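Local coordinates for protein glycosyl hydrolase (Rhizobium leguminosarum bv. trifolii, PDB 5NDX) that probably hydrolyses glycosidic bonds in iduronic acid-containing sugars, as a family 39 glycoside hydrolase and bacterial orthologue of human alpha-L-iduronidase, at residues Lys228-Pro233 with Asp274-His279; His279-Tyr284 with Pro452-Glu457; Gly318-Arg323 with Asp359-Pro364; Gly330-Thr335 with Asp353-Phe358. The protein carries 2 engineered substitutions. All blocks are in the same frame, centred on the assembly; numbering follows the deposited sequence.

Contact 1 of 4, residues Lys228-Pro233 with Asp274-His279; sequences KEDLTP and DHHSWH. With SO4 (sulfate ion), chain C.
Asp230 and His276 meet where two loops of the TIM barrel run side by side, one following strand 216-219 and the other following strand 261-263. The two side chains run antiparallel past one another, and the carboxylate is turned 49° from the imidazole plane. The bond itself stays almost within that ring plane: His276 ND1 donates to Asp230 OD1 at 2.6 Å, nearly straight at 173°, from the anti side of the carboxylate and 26° out of its plane. Beside it on the ring edge, His276 CE1 lies 3.2 Å from Glu229 O. At the other end of the loops Lys228 lies across Asp274. The lysine chain bends at its second torsion, and NZ forms a salt bridge with OD1 of Asp274 from its syn side. A sulfate ion is held only weakly by the same ammonium. With an alanine in place of His276, Asp230 OD1 would probably lose its straight N-H donor and the carboxylate would be freer to turn. Waters also bridge the two loops; one accepts from Trp278 NE1 at 2.9 Å and donates to Leu231 O at 2.7 Å.

Contact 2 of 4, residues His279-Tyr284 with Pro452-Glu457; sequences HGKAYY and PMEVWE
The start of barrel helix 282-300, with the 3-10 turn before it, packs against the short helix 452-457 through Gly280 and Lys281 on one side and Met453, Glu454 and Glu457 on the other. Helix 452-457 belongs to the link between strands 436-445 and 493-503 of the large mixed sheet, so the contact joins the TIM barrel to that sheet. Lys281 reaches across with its chain extended beyond CG. Along the way its methylenes run past a carboxylate oxygen, CG lying 3.5 Å from Glu454 OE2, while Met453 crosses the lysine at about a right angle and brings SD to 3.9 Å from Lys281 CE. The ammonium goes past Glu454 to Glu457, one helical turn on from Met453: Lys281 NZ forms a salt bridge with Glu457 OE2 at 2.8 Å, approaching on the syn side but 29° out of the carboxylate plane. Glu454, bent at chi2 (79°), turns its oxygens back toward the 279-284 backbone, where one water joins its OE2 to Ala282 N. A second water donates to Gly280 O and Glu454 OE1 and accepts from Met453 N. Close by, the carbonyl of Gly280 lies against the methionine stem, its O atom 3.4 Å from Met453 CB.

Contact 3 of 4, residues Gly318-Arg323 with Asp359-Pro364; sequences GGWSQR and DIIKKP. With 8U8 ((2~{R},3~{S},4~{S},5~{R},6~{S})-6-(4-methyl-2-oxidanylidene-chromen-7-yl)oxy-3,4,5-tris(oxidanyl)oxane-2-carboxylic acid), chain M.
Lys363, just after strand 358-362 and at the N-cap of helix 364-372, reaches into the loop of Trp320 and Gln322. Its CB is directed toward that loop, and CG comes next, 4.1 Å from both CE3 and CZ3 of the Trp320 indole, in an oblique approach. The chain then bends at chi3 (66°), which turns CE toward the backbone, 3.0 Å from Trp320 O. What NZ finds there is a type I beta turn from Gly319 to Gln322, on the chain that leaves the last barrel strand, 307-310. The ammonium donates to Gly319 O and to Gln322 O, both at 2.9 Å, and more weakly to Trp320 O; Thr324 OG1 is a further partner. A buried charge is thus gripped mainly by carbonyls that the turn gathers round it. Gly319 O also receives the turn's own bond from Gln322 N, and the Gln322 side chain ties back to Gly319 N through OE1. Trp320 meanwhile extends to the strand, its CH2 lying 3.9 Å from Ile361 CG2. Immediately after the turn, Arg323 extends into the ligand pocket, where NH1 donates to the carboxylate O6 of the bound coumarinyl glycoside at 3.0 Å, 169° at the hydrogen.

Contact 4 of 4, residues Gly330-Thr335 with Asp353-Phe358; sequences GSRNFT and DRTPPF. Unlike the reference sequence in segment 353-358: Thr355 (reference Ala). With SO4 (sulfate ion), chain J.
Gly330 comes alongside Pro357 and Phe358 where the two strands of a small antiparallel sheet, 326-330 and 358-362, run into the loop between them, whose middle, 336-350, is not modelled. The CA atoms of Gly330 and Phe358 are 4.7 Å apart, but the chains diverge quickly, those of Ser331 and Pro356 being already 6.6 Å apart. No direct hydrogen bond spans the segments; instead a water donates to Pro357 O and is also bonded to Ser331 OG. That hydroxyl lies against the proline ring, 3.3 Å from Pro356 CB. Arg332 lies roughly perpendicular to Pro356, its CG 3.7 Å from Pro356 CG. A bend at chi3 (78°) then swings the guanidinium past the ring, where CG2 of Thr355, an alanine in the reference sequence, sits over one face of it, 4.0 Å from Arg332 NH1, and Phe334 CE2 lies over the centre of the other. The same NH1 makes salt bridges with Glu35 and Glu37, whereas a sulfate ion is held weakly through NE and NH2. Replacing Arg332 by alanine would probably leave Glu35 and Glu37 without this charge partner and the Pro356 ring without the arginine stem beside it. Asn333 OD1 accepts from Thr335 N in an Asx turn. Helix 36-45 takes Thr355 at Pro36 and Phe358 at Glu37 and Gln40, while strand 536-545 meets Pro357 at Leu544, which shares a backbone hydrogen bond with Phe358.

How the contacts relate
Contacts 1, 2 and 3 cluster and touch one another, contacts 2 and 3 with centres only about 9 Å apart. Contact 2 begins where contact 1 ends, at the shared His279; contact 3 is nested within the long loop closed by contact 2, and contact 4 within that of contact 3. Ser277 and Ser321 join contacts 1 and 3 through their hydroxyls, and Trp456 stacks on Trp320 between contacts 2 and 3. Contacts 3 and 4 share the two-stranded sheet of 326-330 and 358-362, with centres about 15 Å apart. Contact 3, buried, holds Arg323 of the ligand pocket, while contact 4 lies at the surface, at the other end of the small sheet.

Contact 1 of 4, residues Lys228-Pro233 with Asp274-His279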
# COMPACT_ATOMS: atom_id res chain seq x y z
N LYS A 228 6.84 0.83 23.96
CA LYS A 228 8.20 1.29 23.70
C LYS A 228 9.14 0.13 23.55
O LYS A 228 10.25 0.31 23.01
CB LYS A 228 8.75 2.11 24.88
CG LYS A 228 7.91 3.26 25.34
CD LYS A 228 7.78 4.23 24.21
CE LYS A 228 6.99 5.47 24.64
NZ LYS A 228 6.83 6.22 23.37
N GLU A 229 8.75 -1.04 24.05
CA GLU A 229 9.53 -2.26 23.86
C GLU A 229 9.23 -2.85 22.51
O GLU A 229 8.11 -2.71 22.01
CB GLU A 229 9.21 -3.30 24.92
CG GLU A 229 10.02 -3.07 26.20
CD GLU A 229 9.54 -1.88 26.96
OE1 GLU A 229 8.37 -1.91 27.32
OE2 GLU A 229 10.30 -0.93 27.15
N ASP A 230 10.21 -3.53 21.94
CA ASP A 230 10.00 -4.32 20.71
C ASP A 230 9.30 -5.64 20.95
O ASP A 230 9.88 -6.72 20.85
CB ASP A 230 11.31 -4.55 19.98
CG ASP A 230 11.81 -3.30 19.28
OD1 ASP A 230 11.13 -2.27 19.24
OD2 ASP A 230 12.93 -3.34 18.76
N LEU A 231 8.02 -5.55 21.26
CA LEU A 231 7.22 -6.72 21.39
C LEU A 231 7.11 -7.40 20.02
O LEU A 231 7.26 -6.75 18.96
CB LEU A 231 5.84 -6.32 21.93
CG LEU A 231 5.81 -5.59 23.28
CD1 LEU A 231 4.35 -5.38 23.69
CD2 LEU A 231 6.54 -6.30 24.40
N THR A 232 6.88 -8.70 20.06
CA THR A 232 6.92 -9.56 18.88
C THR A 232 5.53 -9.65 18.22
O THR A 232 4.60 -10.11 18.86
CB THR A 232 7.43 -10.96 19.27
OG1 THR A 232 8.81 -10.82 19.65
CG2 THR A 232 7.39 -11.88 18.07
N PRO A 233 5.35 -9.18 16.99
CA PRO A 233 4.05 -9.41 16.32
C PRO A 233 3.59 -10.89 16.32
O PRO A 233 4.40 -11.76 16.10
CB PRO A 233 4.30 -8.97 14.87
CG PRO A 233 5.39 -7.94 14.98
CD PRO A 233 6.29 -8.45 16.11
N ASP A 274 5.84 5.15 17.65
CA ASP A 274 6.88 4.55 18.50
C ASP A 274 8.05 4.10 17.62
O ASP A 274 7.86 3.89 16.42
CB ASP A 274 6.31 3.35 19.24
CG ASP A 274 5.31 3.76 20.31
OD1 ASP A 274 5.54 4.82 20.90
OD2 ASP A 274 4.34 3.02 20.56
N HIS A 275 9.26 4.02 18.19
CA HIS A 275 10.43 3.65 17.42
C HIS A 275 10.66 2.13 17.48
O HIS A 275 10.89 1.57 18.54
CB HIS A 275 11.65 4.42 17.90
CG HIS A 275 11.47 5.88 17.75
ND1 HIS A 275 11.61 6.51 16.54
CD2 HIS A 275 11.05 6.82 18.62
CE1 HIS A 275 11.37 7.79 16.69
NE2 HIS A 275 11.03 8.01 17.94
N HIS A 276 10.42 1.49 16.33
CA HIS A 276 10.68 0.07 16.16
C HIS A 276 11.41 -0.01 14.81
O HIS A 276 10.79 0.13 13.73
CB HIS A 276 9.39 -0.71 16.12
CG HIS A 276 8.53 -0.56 17.34
ND1 HIS A 276 8.88 -1.09 18.57
CD2 HIS A 276 7.33 0.05 17.51
CE1 HIS A 276 7.93 -0.82 19.44
NE2 HIS A 276 6.99 -0.13 18.83
N SER A 277 12.72 -0.22 14.89
CA SER A 277 13.64 -0.11 13.78
C SER A 277 13.44 -1.11 12.62
O SER A 277 13.82 -0.83 11.48
CB SER A 277 15.07 -0.17 14.28
OG SER A 277 15.38 1.07 14.90
N TRP A 278 12.82 -2.22 12.92
CA TRP A 278 12.45 -3.17 11.92
C TRP A 278 11.52 -2.62 10.82
O TRP A 278 11.46 -3.20 9.74
CB TRP A 278 11.83 -4.43 12.54
CG TRP A 278 10.76 -4.28 13.51
CD1 TRP A 278 10.89 -4.35 14.90
CD2 TRP A 278 9.35 -4.14 13.25
NE1 TRP A 278 9.66 -4.19 15.48
CE2 TRP A 278 8.71 -4.07 14.50
CE3 TRP A 278 8.58 -4.00 12.07
CZ2 TRP A 278 7.33 -3.95 14.61
CZ3 TRP A 278 7.24 -3.92 12.17
CH2 TRP A 278 6.61 -3.89 13.44
N HIS A 279 10.83 -1.51 11.07
CA HIS A 279 10.07 -0.84 10.02
C HIS A 279 10.94 -0.36 8.86
O HIS A 279 10.46 -0.19 7.74
CB HIS A 279 9.28 0.32 10.56
CG HIS A 279 8.06 -0.08 11.34
ND1 HIS A 279 7.96 0.13 12.70
CD2 HIS A 279 6.90 -0.64 10.97
CE1 HIS A 279 6.79 -0.29 13.13
NE2 HIS A 279 6.14 -0.80 12.12
S SO4 C . 10.70 7.86 22.51
O1 SO4 C . 9.32 7.97 22.15
O2 SO4 C . 11.19 6.60 22.04
O3 SO4 C . 10.71 7.94 23.94
O4 SO4 C . 11.52 8.89 21.95
O HOH W 1 10.52 2.47 21.23
O HOH W 2 13.87 -1.31 17.30
O HOH W 3 12.90 0.21 19.72
O HOH W 4 8.40 -4.49 18.10

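Contact 2 of 4, residues His279-Tyr284 with Pro452-Glu457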
# COMPACT_ATOMS: atom_id res chain seq x y z
N HIS A 279 10.83 -1.51 11.07
CA HIS A 279 10.07 -0.84 10.02
C HIS A 279 10.94 -0.36 8.86
O HIS A 279 10.46 -0.19 7.74
CB HIS A 279 9.28 0.32 10.56
CG HIS A 279 8.06 -0.08 11.34
ND1 HIS A 279 7.96 0.13 12.70
CD2 HIS A 279 6.90 -0.64 10.97
CE1 HIS A 279 6.79 -0.29 13.13
NE2 HIS A 279 6.14 -0.80 12.12
N GLY A 280 12.23 -0.17 9.11
CA GLY A 280 13.16 0.29 8.07
C GLY A 280 13.91 -0.80 7.38
O GLY A 280 14.77 -0.54 6.52
N LYS A 281 13.60 -2.04 7.73
CA LYS A 281 14.40 -3.18 7.25
C LYS A 281 13.57 -4.32 6.67
O LYS A 281 12.35 -4.30 6.72
CB LYS A 281 15.31 -3.65 8.40
CG LYS A 281 16.47 -2.66 8.58
CD LYS A 281 17.41 -2.95 9.73
CE LYS A 281 18.60 -1.97 9.61
NZ LYS A 281 19.38 -1.83 10.82
N ALA A 282 14.25 -5.31 6.13
CA ALA A 282 13.59 -6.36 5.41
C ALA A 282 12.59 -7.14 6.27
O ALA A 282 11.63 -7.67 5.72
CB ALA A 282 14.61 -7.29 4.78
N TYR A 283 12.74 -7.11 7.59
CA TYR A 283 11.78 -7.76 8.44
C TYR A 283 10.37 -7.31 8.15
O TYR A 283 9.46 -8.12 8.12
CB TYR A 283 12.08 -7.54 9.94
CG TYR A 283 10.99 -8.06 10.86
CD1 TYR A 283 9.89 -7.29 11.16
CD2 TYR A 283 11.04 -9.35 11.37
CE1 TYR A 283 8.87 -7.75 11.98
CE2 TYR A 283 10.01 -9.83 12.16
CZ TYR A 283 8.95 -9.02 12.47
OH TYR A 283 7.93 -9.46 13.26
N TYR A 284 10.19 -6.01 7.93
CA TYR A 284 8.88 -5.47 7.70
C TYR A 284 8.33 -5.92 6.33
O TYR A 284 7.18 -6.21 6.23
CB TYR A 284 8.89 -3.97 7.77
CG TYR A 284 7.54 -3.25 7.78
CD1 TYR A 284 6.38 -3.82 8.33
CD2 TYR A 284 7.46 -1.94 7.32
CE1 TYR A 284 5.19 -3.09 8.38
CE2 TYR A 284 6.28 -1.24 7.35
CZ TYR A 284 5.13 -1.81 7.87
OH TYR A 284 3.97 -1.04 7.87
N PRO A 452 18.10 0.47 1.89
CA PRO A 452 18.62 1.81 2.08
C PRO A 452 18.97 2.16 3.54
O PRO A 452 19.88 2.97 3.77
CB PRO A 452 17.51 2.72 1.54
CG PRO A 452 16.28 1.94 1.73
CD PRO A 452 16.68 0.52 1.45
N MET A 453 18.31 1.54 4.50
CA MET A 453 18.67 1.80 5.87
C MET A 453 20.06 1.27 6.21
O MET A 453 20.79 1.97 6.92
CB MET A 453 17.62 1.25 6.86
CG MET A 453 17.76 1.82 8.28
SD MET A 453 16.45 1.31 9.39
CE MET A 453 16.98 2.11 10.92
N GLU A 454 20.41 0.05 5.75
CA GLU A 454 21.74 -0.50 5.96
C GLU A 454 22.78 0.40 5.28
O GLU A 454 23.86 0.67 5.83
CB GLU A 454 21.91 -1.95 5.44
CG GLU A 454 21.23 -3.02 6.30
CD GLU A 454 19.68 -3.14 6.06
OE1 GLU A 454 19.07 -2.34 5.30
OE2 GLU A 454 19.07 -4.02 6.70
N VAL A 455 22.44 0.87 4.10
CA VAL A 455 23.36 1.71 3.36
C VAL A 455 23.61 3.01 4.15
O VAL A 455 24.73 3.45 4.27
CB VAL A 455 22.83 1.98 1.95
CG1 VAL A 455 23.68 3.04 1.27
CG2 VAL A 455 22.85 0.70 1.13
N TRP A 456 22.53 3.63 4.61
CA TRP A 456 22.60 4.84 5.39
C TRP A 456 23.41 4.68 6.69
O TRP A 456 24.22 5.55 7.01
CB TRP A 456 21.18 5.26 5.76
CG TRP A 456 21.06 6.49 6.65
CD1 TRP A 456 21.45 7.77 6.35
CD2 TRP A 456 20.49 6.53 7.96
NE1 TRP A 456 21.12 8.60 7.39
CE2 TRP A 456 20.53 7.87 8.38
CE3 TRP A 456 19.95 5.56 8.81
CZ2 TRP A 456 20.05 8.27 9.65
CZ3 TRP A 456 19.47 5.95 10.06
CH2 TRP A 456 19.51 7.31 10.46
N GLU A 457 23.19 3.57 7.40
CA GLU A 457 23.91 3.33 8.64
C GLU A 457 25.41 3.22 8.36
O GLU A 457 26.21 3.56 9.20
CB GLU A 457 23.44 2.04 9.36
CG GLU A 457 22.11 2.21 10.04
CD GLU A 457 21.62 0.96 10.78
OE1 GLU A 457 22.42 0.15 11.32
OE2 GLU A 457 20.39 0.81 10.83
O HOH W 5 16.59 -0.95 4.57
O HOH W 6 17.03 -5.16 5.63

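Contact 3 of 4, residues Gly318-Arg323 with Asp359-Pro364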
# COMPACT_ATOMS: atom_id res chain seq x y z
N GLY A 318 7.33 10.27 8.81
CA GLY A 318 8.23 10.13 9.94
C GLY A 318 9.54 9.45 9.57
O GLY A 318 9.93 9.42 8.41
N GLY A 319 10.21 8.93 10.59
CA GLY A 319 11.58 8.45 10.45
C GLY A 319 11.72 6.97 10.12
O GLY A 319 10.73 6.24 9.91
N TRP A 320 12.96 6.54 10.10
CA TRP A 320 13.31 5.14 9.76
C TRP A 320 12.61 4.09 10.61
O TRP A 320 12.21 3.01 10.09
CB TRP A 320 14.80 4.95 9.86
CG TRP A 320 15.64 5.63 8.80
CD1 TRP A 320 16.41 6.75 8.97
CD2 TRP A 320 15.87 5.19 7.47
NE1 TRP A 320 17.06 7.05 7.80
CE2 TRP A 320 16.75 6.10 6.87
CE3 TRP A 320 15.37 4.15 6.71
CZ2 TRP A 320 17.18 5.97 5.54
CZ3 TRP A 320 15.80 4.02 5.39
CH2 TRP A 320 16.71 4.93 4.83
N SER A 321 12.41 4.41 11.89
CA SER A 321 11.94 3.49 12.91
C SER A 321 10.48 3.64 13.17
O SER A 321 9.92 2.93 13.99
CB SER A 321 12.66 3.80 14.27
OG SER A 321 13.96 3.36 14.10
N GLN A 322 9.82 4.53 12.47
CA GLN A 322 8.36 4.63 12.61
C GLN A 322 7.64 3.83 11.54
O GLN A 322 8.29 3.41 10.58
CB GLN A 322 8.02 6.11 12.63
CG GLN A 322 8.60 6.75 13.89
CD GLN A 322 8.41 8.25 13.93
OE1 GLN A 322 8.58 8.95 12.92
NE2 GLN A 322 8.00 8.75 15.05
N ARG A 323 6.33 3.59 11.70
CA ARG A 323 5.56 2.81 10.71
C ARG A 323 5.15 3.70 9.57
O ARG A 323 4.01 4.25 9.50
CB ARG A 323 4.36 2.19 11.34
CG ARG A 323 3.54 1.27 10.41
CD ARG A 323 2.51 0.52 11.31
NE ARG A 323 1.44 1.32 11.38
CZ ARG A 323 0.60 1.56 12.37
NH1 ARG A 323 0.54 0.97 13.55
NH2 ARG A 323 -0.27 2.46 12.03
N ASP A 359 13.92 15.64 1.94
CA ASP A 359 14.11 14.48 1.12
C ASP A 359 13.41 13.31 1.80
O ASP A 359 13.46 13.16 3.04
CB ASP A 359 15.59 14.21 0.93
CG ASP A 359 16.23 15.12 -0.11
OD1 ASP A 359 16.05 14.86 -1.31
OD2 ASP A 359 16.91 16.11 0.27
N ILE A 360 12.82 12.46 0.97
CA ILE A 360 12.24 11.21 1.44
C ILE A 360 12.86 10.04 0.70
O ILE A 360 13.09 10.09 -0.51
CB ILE A 360 10.71 11.15 1.31
CG1 ILE A 360 10.22 11.51 -0.08
CG2 ILE A 360 10.11 12.03 2.38
CD1 ILE A 360 8.71 11.45 -0.22
N ILE A 361 13.14 8.99 1.48
CA ILE A 361 13.69 7.78 0.99
C ILE A 361 12.70 6.62 1.25
O ILE A 361 12.19 6.46 2.35
CB ILE A 361 15.03 7.52 1.68
CG1 ILE A 361 16.05 8.61 1.39
CG2 ILE A 361 15.60 6.19 1.26
CD1 ILE A 361 16.48 8.76 -0.07
N LYS A 362 12.43 5.84 0.23
CA LYS A 362 11.57 4.63 0.33
C LYS A 362 12.06 3.57 1.25
O LYS A 362 13.21 3.20 1.24
CB LYS A 362 11.42 3.94 -1.04
CG LYS A 362 10.50 4.67 -1.92
CD LYS A 362 10.47 4.36 -3.44
CE LYS A 362 10.68 2.97 -3.88
NZ LYS A 362 10.33 2.83 -5.37
N LYS A 363 11.12 3.04 2.00
CA LYS A 363 11.39 2.00 2.99
C LYS A 363 10.68 0.69 2.59
O LYS A 363 9.86 0.69 1.65
CB LYS A 363 10.87 2.48 4.35
CG LYS A 363 11.75 3.54 4.99
CD LYS A 363 11.08 4.18 6.20
CE LYS A 363 10.88 3.21 7.36
NZ LYS A 363 10.06 3.88 8.37
N PRO A 364 10.98 -0.41 3.32
CA PRO A 364 10.44 -1.72 2.95
C PRO A 364 8.96 -1.88 2.98
O PRO A 364 8.46 -2.75 2.27
CB PRO A 364 11.13 -2.70 3.92
CG PRO A 364 12.44 -2.01 4.21
CD PRO A 364 12.13 -0.54 4.23
C15 8U8 M . -6.83 4.28 22.02
C13 8U8 M . -6.97 3.02 21.40
C14 8U8 M . -7.54 1.97 22.13
C16 8U8 M . -7.73 0.72 21.54
O9 8U8 M . -8.21 -0.16 22.26
O8 8U8 M . -7.36 0.48 20.23
C11 8U8 M . -6.90 1.51 19.45
C10 8U8 M . -6.66 1.27 18.09
C12 8U8 M . -6.69 2.79 20.03
C7 8U8 M . -6.26 3.83 19.18
C8 8U8 M . -6.02 3.58 17.82
C9 8U8 M . -6.21 2.31 17.27
O2 8U8 M . -6.02 2.03 15.93
C5 8U8 M . -5.12 2.78 15.03
O1 8U8 M . -3.85 2.93 15.69
C1 8U8 M . -2.97 3.87 15.20
C6 8U8 M . -1.72 3.21 15.32
O7 8U8 M . -0.74 3.93 15.44
O6 8U8 M . -1.75 1.99 15.26
C2 8U8 M . -3.09 4.24 13.69
O5 8U8 M . -2.51 3.18 12.90
C3 8U8 M . -4.58 4.57 13.24
O4 8U8 M . -4.68 5.91 12.91
C4 8U8 M . -5.62 4.19 14.34
O3 8U8 M . -6.97 4.20 13.73

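Contact 4 of 4, residues Gly330-Thr335 with Asp353-Phe358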
# COMPACT_ATOMS: atom_id res chain seq x y z
N GLY A 330 14.53 16.19 7.09
CA GLY A 330 14.19 17.63 7.09
C GLY A 330 13.84 18.07 8.52
O GLY A 330 13.95 17.27 9.44
N SER A 331 13.38 19.31 8.66
CA SER A 331 13.25 19.95 9.98
C SER A 331 11.87 19.80 10.58
O SER A 331 11.74 19.98 11.77
CB SER A 331 13.58 21.44 9.88
OG SER A 331 12.75 22.05 8.89
N ARG A 332 10.86 19.40 9.82
CA ARG A 332 9.51 19.31 10.38
C ARG A 332 9.35 18.05 11.20
O ARG A 332 10.07 17.10 10.98
CB ARG A 332 8.46 19.36 9.27
CG ARG A 332 8.65 20.56 8.39
CD ARG A 332 7.63 20.59 7.30
NE ARG A 332 6.34 21.05 7.76
CZ ARG A 332 5.26 21.13 7.00
NH1 ARG A 332 5.30 20.76 5.71
NH2 ARG A 332 4.14 21.60 7.52
N ASN A 333 8.41 18.04 12.14
CA ASN A 333 8.04 16.84 12.90
C ASN A 333 6.54 16.66 12.83
O ASN A 333 5.80 17.57 13.18
CB ASN A 333 8.48 16.95 14.36
CG ASN A 333 8.38 15.62 15.11
OD1 ASN A 333 7.31 14.99 15.18
ND2 ASN A 333 9.49 15.17 15.69
N PHE A 334 6.07 15.50 12.39
CA PHE A 334 4.64 15.29 12.19
C PHE A 334 3.99 14.44 13.28
O PHE A 334 2.80 14.14 13.18
CB PHE A 334 4.40 14.67 10.79
CG PHE A 334 4.91 15.51 9.64
CD1 PHE A 334 6.23 15.41 9.22
CD2 PHE A 334 4.09 16.41 9.01
CE1 PHE A 334 6.72 16.18 8.17
CE2 PHE A 334 4.54 17.17 7.95
CZ PHE A 334 5.87 17.06 7.53
N THR A 335 4.73 14.07 14.32
CA THR A 335 4.15 13.33 15.47
C THR A 335 3.44 14.32 16.41
O THR A 335 2.24 14.54 16.32
CB THR A 335 5.24 12.65 16.33
OG1 THR A 335 5.92 13.66 17.08
CG2 THR A 335 6.28 11.84 15.49
N ASP A 353 8.99 26.91 -1.97
CA ASP A 353 9.96 27.92 -1.47
C ASP A 353 9.62 28.50 -0.07
O ASP A 353 10.47 29.14 0.53
CB ASP A 353 10.10 29.09 -2.44
CG ASP A 353 10.80 28.72 -3.73
OD1 ASP A 353 12.03 28.53 -3.72
OD2 ASP A 353 10.12 28.71 -4.78
N ARG A 354 8.39 28.28 0.42
CA ARG A 354 7.98 28.74 1.79
C ARG A 354 8.33 27.69 2.83
O ARG A 354 8.99 28.00 3.83
CB ARG A 354 6.46 29.05 1.91
CG ARG A 354 5.75 29.74 0.74
CD ARG A 354 6.44 31.00 0.18
NE ARG A 354 6.58 32.08 1.17
CZ ARG A 354 7.72 32.56 1.68
NH1 ARG A 354 8.92 32.09 1.30
NH2 ARG A 354 7.67 33.54 2.59
N THR A 355 7.89 26.45 2.59
CA THR A 355 7.98 25.38 3.57
C THR A 355 9.38 24.79 3.66
O THR A 355 10.20 24.91 2.74
CB THR A 355 6.98 24.22 3.31
OG1 THR A 355 6.71 24.14 1.90
CG2 THR A 355 5.68 24.41 4.08
N PRO A 356 9.67 24.17 4.78
CA PRO A 356 11.01 23.59 4.92
C PRO A 356 11.32 22.55 3.81
O PRO A 356 10.49 21.75 3.48
CB PRO A 356 10.97 22.96 6.30
CG PRO A 356 9.96 23.79 7.04
CD PRO A 356 8.90 24.09 6.04
N PRO A 357 12.52 22.61 3.24
CA PRO A 357 12.91 21.62 2.25
C PRO A 357 13.09 20.19 2.88
O PRO A 357 13.10 20.05 4.11
CB PRO A 357 14.22 22.18 1.71
CG PRO A 357 14.79 22.93 2.84
CD PRO A 357 13.64 23.48 3.63
N PHE A 358 13.13 19.14 2.04
CA PHE A 358 13.10 17.77 2.55
C PHE A 358 13.49 16.81 1.49
O PHE A 358 13.40 17.12 0.30
CB PHE A 358 11.70 17.37 3.10
CG PHE A 358 10.65 17.23 2.02
CD1 PHE A 358 10.02 18.36 1.49
CD2 PHE A 358 10.33 15.98 1.49
CE1 PHE A 358 9.10 18.24 0.45
CE2 PHE A 358 9.43 15.86 0.47
CZ PHE A 358 8.80 16.98 -0.04
S SO4 J . 5.92 23.91 9.96
O1 SO4 J . 7.18 23.27 9.55
O2 SO4 J . 5.04 22.88 10.58
O3 SO4 J . 5.27 24.53 8.77
O4 SO4 J . 6.24 24.97 10.97
O HOH W 7 13.96 21.11 6.33